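Local coordinates for phosphate binding protein (Planctomyces limnophilus, PDB 4JWO), which probably binds phosphate outside the cytoplasmic membrane as the PstS-type solute-binding component of a phosphate transport system, at residues 96-99 against 100-104; 120-123 against 124-128. One frame throughout, in Å; residues are numbered along the deposited sequence.

Contact 1 (96-99 against 100-104). With SO4 (sulfate ion), chain B.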
ATOM      1  N   SER A  96      -3.931   0.641 -13.763  1.00 30.98           N
ATOM      2  CA  SER A  96      -3.115   1.592 -14.512  1.00 32.04           C
ATOM      3  C   SER A  96      -2.088   2.323 -13.656  1.00 34.01           C
ATOM      4  O   SER A  96      -1.201   2.994 -14.185  1.00 34.01           O
ATOM      5  CB  SER A  96      -4.011   2.614 -15.216  1.00 31.06           C
ATOM      6  OG  SER A  96      -4.869   1.953 -16.122  1.00 36.21           O
ATOM      7  N   GLY A  97      -2.213   2.194 -12.339  1.00 29.96           N
ATOM      8  CA  GLY A  97      -1.362   2.912 -11.405  1.00 27.48           C
ATOM      9  C   GLY A  97      -2.134   4.071 -10.802  1.00 24.69           C
ATOM     10  O   GLY A  97      -3.229   4.383 -11.257  1.00 27.39           O
ATOM     11  N   THR A  98      -1.578   4.711  -9.783  1.00 22.71           N
ATOM     12  CA  THR A  98      -2.269   5.846  -9.177  1.00 22.93           C
ATOM     13  C   THR A  98      -2.376   6.984 -10.176  1.00 27.90           C
ATOM     14  O   THR A  98      -3.464   7.497 -10.421  1.00 27.31           O
ATOM     15  CB  THR A  98      -1.575   6.342  -7.901  1.00 23.67           C
ATOM     16  OG1 THR A  98      -1.682   5.344  -6.875  1.00 22.90           O
ATOM     17  CG2 THR A  98      -2.240   7.611  -7.410  1.00 26.66           C
ATOM     18  N   GLY A  99      -1.244   7.362 -10.761  1.00 30.92           N
ATOM     19  CA  GLY A  99      -1.213   8.445 -11.726  1.00 28.21           C
ATOM     20  C   GLY A  99      -1.915   8.068 -13.014  1.00 28.94           C
ATOM     21  O   GLY A  99      -2.635   8.881 -13.600  1.00 30.59           O
ATOM     22  N   GLY A 100      -1.698   6.834 -13.463  1.00 32.21           N
ATOM     23  CA  GLY A 100      -2.365   6.331 -14.650  1.00 35.23           C
ATOM     24  C   GLY A 100      -3.866   6.302 -14.445  1.00 30.30           C
ATOM     25  O   GLY A 100      -4.626   6.657 -15.335  1.00 32.14           O
ATOM     26  N   GLY A 101      -4.291   5.882 -13.255  1.00 34.21           N
ATOM     27  CA  GLY A 101      -5.702   5.871 -12.920  1.00 29.00           C
ATOM     28  C   GLY A 101      -6.303   7.267 -12.875  1.00 31.95           C
ATOM     29  O   GLY A 101      -7.413   7.491 -13.344  1.00 33.42           O
ATOM     30  N   PHE A 102      -5.575   8.210 -12.286  1.00 32.97           N
ATOM     31  CA  PHE A 102      -6.043   9.590 -12.259  1.00 30.85           C
ATOM     32  C   PHE A 102      -6.119  10.186 -13.667  1.00 33.22           C
ATOM     33  O   PHE A 102      -6.966  11.040 -13.939  1.00 34.89           O
ATOM     34  CB  PHE A 102      -5.151  10.460 -11.363  1.00 30.05           C
ATOM     35  CG  PHE A 102      -5.548  10.454  -9.907  1.00 32.57           C
ATOM     36  CD1 PHE A 102      -6.823  10.837  -9.513  1.00 35.74           C
ATOM     37  CD2 PHE A 102      -4.630  10.104  -8.935  1.00 26.76           C
ATOM     38  CE1 PHE A 102      -7.176  10.848  -8.160  1.00 31.92           C
ATOM     39  CE2 PHE A 102      -4.978  10.114  -7.582  1.00 31.00           C
ATOM     40  CZ  PHE A 102      -6.251  10.485  -7.204  1.00 33.63           C
ATOM     41  N   LYS A 103      -5.232   9.743 -14.559  1.00 33.62           N
ATOM     42  CA  LYS A 103      -5.220  10.235 -15.940  1.00 36.04           C
ATOM     43  C   LYS A 103      -6.497   9.833 -16.664  1.00 37.43           C
ATOM     44  O   LYS A 103      -7.057  10.610 -17.433  1.00 39.61           O
ATOM     45  CB  LYS A 103      -3.999   9.707 -16.707  1.00 39.38           C
ATOM     46  CG  LYS A 103      -2.686  10.446 -16.436  1.00 51.78           C
ATOM     47  CD  LYS A 103      -1.505   9.766 -17.135  1.00 57.12           C
ATOM     48  CE  LYS A 103      -0.228  10.600 -17.044  1.00 59.85           C
ATOM     49  NZ  LYS A 103       0.921   9.939 -17.746  1.00 62.94           N
ATOM     50  N   LYS A 104      -6.943   8.605 -16.425  1.00 36.38           N
ATOM     51  CA  LYS A 104      -8.194   8.123 -16.993  1.00 37.78           C
ATOM     52  C   LYS A 104      -9.389   8.733 -16.279  1.00 38.04           C
ATOM     53  O   LYS A 104     -10.445   8.931 -16.870  1.00 39.98           O
ATOM     54  CB  LYS A 104      -8.265   6.596 -16.932  1.00 38.30           C
ATOM     55  CG  LYS A 104      -7.163   5.885 -17.701  1.00 44.87           C
ATOM     56  CD  LYS A 104      -7.640   4.530 -18.208  1.00 56.91           C
ATOM     57  CE  LYS A 104      -6.521   3.750 -18.877  1.00 59.67           C
ATOM     58  NZ  LYS A 104      -7.006   2.458 -19.446  1.00 72.46           N
TER
HETATM   59  S   SO4 B 401       1.001   3.034  -7.584  1.00 45.02           S
HETATM   60  O1  SO4 B 401       2.213   2.450  -7.022  1.00 41.94           O
HETATM   61  O2  SO4 B 401       0.145   3.572  -6.536  1.00 49.46           O
HETATM   62  O3  SO4 B 401       1.389   4.121  -8.467  1.00 33.74           O
HETATM   63  O4  SO4 B 401       0.271   1.988  -8.309  1.00 41.77           O

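Contact 2 (120-123 against 124-128)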
ATOM      1  N   THR A 120      -3.069  14.871  -6.386  1.00 30.35           N
ATOM      2  CA  THR A 120      -2.152  16.013  -6.350  1.00 35.55           C
ATOM      3  C   THR A 120      -2.881  17.320  -6.630  1.00 33.20           C
ATOM      4  O   THR A 120      -4.003  17.318  -7.135  1.00 33.22           O
ATOM      5  CB  THR A 120      -0.996  15.877  -7.364  1.00 31.13           C
ATOM      6  OG1 THR A 120      -1.515  15.987  -8.693  1.00 33.41           O
ATOM      7  CG2 THR A 120      -0.277  14.547  -7.196  1.00 32.31           C
ATOM      8  N   GLU A 121      -2.235  18.434  -6.295  1.00 33.98           N
ATOM      9  CA  GLU A 121      -2.773  19.747  -6.618  1.00 36.46           C
ATOM     10  C   GLU A 121      -3.002  19.864  -8.113  1.00 38.14           C
ATOM     11  O   GLU A 121      -4.016  20.406  -8.541  1.00 39.58           O
ATOM     12  CB  GLU A 121      -1.827  20.856  -6.163  1.00 38.01           C
ATOM     13  CG  GLU A 121      -1.893  21.170  -4.681  1.00 51.24           C
ATOM     14  CD  GLU A 121      -1.234  22.494  -4.353  1.00 60.97           C
ATOM     15  OE1 GLU A 121      -0.868  22.701  -3.175  1.00 65.98           O
ATOM     16  OE2 GLU A 121      -1.087  23.331  -5.273  1.00 68.45           O
ATOM     17  N   LYS A 122      -2.064  19.353  -8.908  1.00 38.13           N
ATOM     18  CA  LYS A 122      -2.193  19.441 -10.363  1.00 40.65           C
ATOM     19  C   LYS A 122      -3.341  18.572 -10.857  1.00 39.10           C
ATOM     20  O   LYS A 122      -4.131  19.003 -11.693  1.00 40.90           O
ATOM     21  CB  LYS A 122      -0.891  19.072 -11.088  1.00 42.55           C
ATOM     22  CG  LYS A 122      -0.979  19.240 -12.604  1.00 51.20           C
ATOM     23  CD  LYS A 122       0.327  18.903 -13.321  1.00 57.42           C
ATOM     24  CE  LYS A 122       0.174  19.074 -14.832  1.00 62.61           C
ATOM     25  NZ  LYS A 122       1.407  18.721 -15.591  1.00 63.82           N
ATOM     26  N   GLU A 123      -3.434  17.349 -10.338  1.00 36.61           N
ATOM     27  CA  GLU A 123      -4.537  16.467 -10.704  1.00 35.96           C
ATOM     28  C   GLU A 123      -5.870  17.048 -10.253  1.00 36.62           C
ATOM     29  O   GLU A 123      -6.861  16.984 -10.974  1.00 37.74           O
ATOM     30  CB  GLU A 123      -4.333  15.063 -10.124  1.00 33.35           C
ATOM     31  CG  GLU A 123      -3.247  14.265 -10.814  1.00 34.67           C
ATOM     32  CD  GLU A 123      -2.739  13.110  -9.971  1.00 33.39           C
ATOM     33  OE1 GLU A 123      -2.979  13.105  -8.741  1.00 29.11           O
ATOM     34  OE2 GLU A 123      -2.096  12.199 -10.546  1.00 36.20           O
ATOM     35  N   ALA A 124      -5.893  17.627  -9.059  1.00 36.12           N
ATOM     36  CA  ALA A 124      -7.105  18.260  -8.557  1.00 36.93           C
ATOM     37  C   ALA A 124      -7.531  19.432  -9.440  1.00 39.82           C
ATOM     38  O   ALA A 124      -8.713  19.599  -9.729  1.00 40.92           O
ATOM     39  CB  ALA A 124      -6.909  18.721  -7.127  1.00 37.56           C
ATOM     40  N   ALA A 125      -6.563  20.235  -9.869  1.00 41.24           N
ATOM     41  CA  ALA A 125      -6.858  21.372 -10.736  1.00 44.25           C
ATOM     42  C   ALA A 125      -7.362  20.902 -12.099  1.00 45.30           C
ATOM     43  O   ALA A 125      -8.260  21.516 -12.671  1.00 47.41           O
ATOM     44  CB  ALA A 125      -5.635  22.266 -10.895  1.00 45.76           C
ATOM     45  N   GLU A 126      -6.787  19.818 -12.616  1.00 44.00           N
ATOM     46  CA  GLU A 126      -7.238  19.259 -13.893  1.00 44.99           C
ATOM     47  C   GLU A 126      -8.670  18.762 -13.760  1.00 44.67           C
ATOM     48  O   GLU A 126      -9.471  18.887 -14.682  1.00 46.57           O
ATOM     49  CB  GLU A 126      -6.320  18.123 -14.377  1.00 43.62           C
ATOM     50  CG  GLU A 126      -4.946  18.579 -14.848  1.00 44.62           C
ATOM     51  CD  GLU A 126      -4.205  17.524 -15.658  1.00 44.05           C
ATOM     52  OE1 GLU A 126      -4.864  16.719 -16.354  1.00 44.21           O
ATOM     53  OE2 GLU A 126      -2.956  17.504 -15.607  1.00 56.37           O
ATOM     54  N   CYS A 127      -8.985  18.201 -12.595  1.00 42.47           N
ATOM     55  CA  CYS A 127     -10.342  17.761 -12.305  1.00 42.31           C
ATOM     56  C   CYS A 127     -11.308  18.940 -12.277  1.00 44.55           C
ATOM     57  O   CYS A 127     -12.330  18.930 -12.964  1.00 46.20           O
ATOM     58  CB  CYS A 127     -10.392  17.001 -10.978  1.00 39.70           C
ATOM     59  SG  CYS A 127      -9.755  15.316 -11.096  1.00 37.35           S
ATOM     60  N   LYS A 128     -10.971  19.961 -11.495  1.00 44.83           N
ATOM     61  CA  LYS A 128     -11.837  21.128 -11.356  1.00 47.03           C
ATOM     62  C   LYS A 128     -12.080  21.802 -12.700  1.00 49.98           C
ATOM     63  O   LYS A 128     -13.198  22.208 -12.987  1.00 51.83           O
ATOM     64  CB  LYS A 128     -11.270  22.134 -10.353  1.00 48.30           C
ATOM     65  CG  LYS A 128     -11.364  21.677  -8.903  1.00 51.30           C
ATOM     66  CD  LYS A 128     -11.245  22.841  -7.928  1.00 54.08           C
ATOM     67  CE  LYS A 128     -12.512  23.677  -7.910  1.00 55.59           C
ATOM     68  NZ  LYS A 128     -12.856  24.124  -6.532  1.00 55.57           N
TER

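Contact 1 (96-99 against 100-104)
T98 OG1 is gripped twice: it gives its proton to SO4 O2 at 2.6 Å and accepts from S116 N. With OG1 beside the backbone N (chi1 -67°), the methyl CG2 is left to lie alongside the F102 ring, 3.7 Å from F102 CE2. The sulfate, probably from the crystallisation liquor, faces the helix start, where T98 N reaches SO4 O3 at 3.3 Å in a nearly straight bond (170°). S68, S69 and S116 complete the grip on the anion, consistent with a phosphate site. In the first turn G97 O takes the amide hydrogen of G101, with G101 N at 2.7 Å and 40° above the carbonyl plane. F102 N and K103 N follow with regular bonds to T98 O and G99 O. G97 is the N-cap; at its positive phi a CB would be jammed against S96 O, which calls for glycine. On G100 or G101 a CB would run into S96 O or G97 O, so the bare backbone there makes room for these two carbonyls. S96 OG bonds to D66, and K104 CE passes S96 OG at 3.7 Å. K103 folds CG against its own turn, 3.2 Å from G99 O. Putting an alanine at F102 would probably leave the T98 methyl and Y289 without their aromatic neighbour and open a gap beneath the helix. Helix 98-106 is the crossover between parallel strands 89-93 and 112-115, which flank strand 61-67; F102 packs on T113 and A115 of strand 112-115 and meets Y289 of strand 283-291 edge-to-face.

Contact 2 (120-123 against 124-128)
Four successive i-to-i+4 backbone bonds run from 120-123 into 124-128, the first from A124 N to T120 O at 2.7 Å and the other three, received by E121, K122 and E123, slightly longer. T120 is the N-cap residue, and with E123 it forms a capping box. E123 N donates to T120 OG1 at 2.9 Å, and T120 N returns a bond to E123 OE1 at 2.9 Å that is almost straight (174°), meeting the carboxylate on its anti side and 24° out of its plane. E123 can reach back because CG lies beside its backbone N (chi1 -73°), which turns the carboxylate toward the start of the helix. Its other oxygen, OE2, forms a salt bridge with R117, so both oxygens of the group have partners and its rotation is restrained. A124 sets its methyl over the opening turn, with CB 3.2 Å from T120 O. C127 turns inward, packing on F105 and I106 of helix 98-106 and on I119 and I132. Farther round the helix, E126 CG sits 3.3 Å from K122 O, and the chain runs on extended from there. The extended chain of K122 passes obliquely over it: K122 CE lies 3.6 Å from E126 OE2, whereas the ammonium stops short of a salt bridge. That pair therefore offers at most a loose electrostatic attraction at the surface. At E123, by contrast, the nearby guanidinium and the amide-rich helix start would probably favour the ionised carboxylate, making one acidic side chain both the capping-box partner of T120 and an ion-pair partner of R117.

Contacts 1 and 2 are the opening turns of two consecutive helices, their centres about 13 Å apart, and they touch through one carboxylate. In contact 2, E123 lays OE1 3.4 Å from F102 CD2 of contact 1, and its OE2 packs 4.0 Å from G99 CA. R117, in the connection that follows strand 112-115, is shared between them, since T98 and F102 of contact 1 rest on it as well. The same carboxylate keeps its distance from the anion, with E123 OE2 9.0 Å from SO4 O3. Contact 2 thus lies behind the presumed phosphate site, as a second layer against helix 98-106.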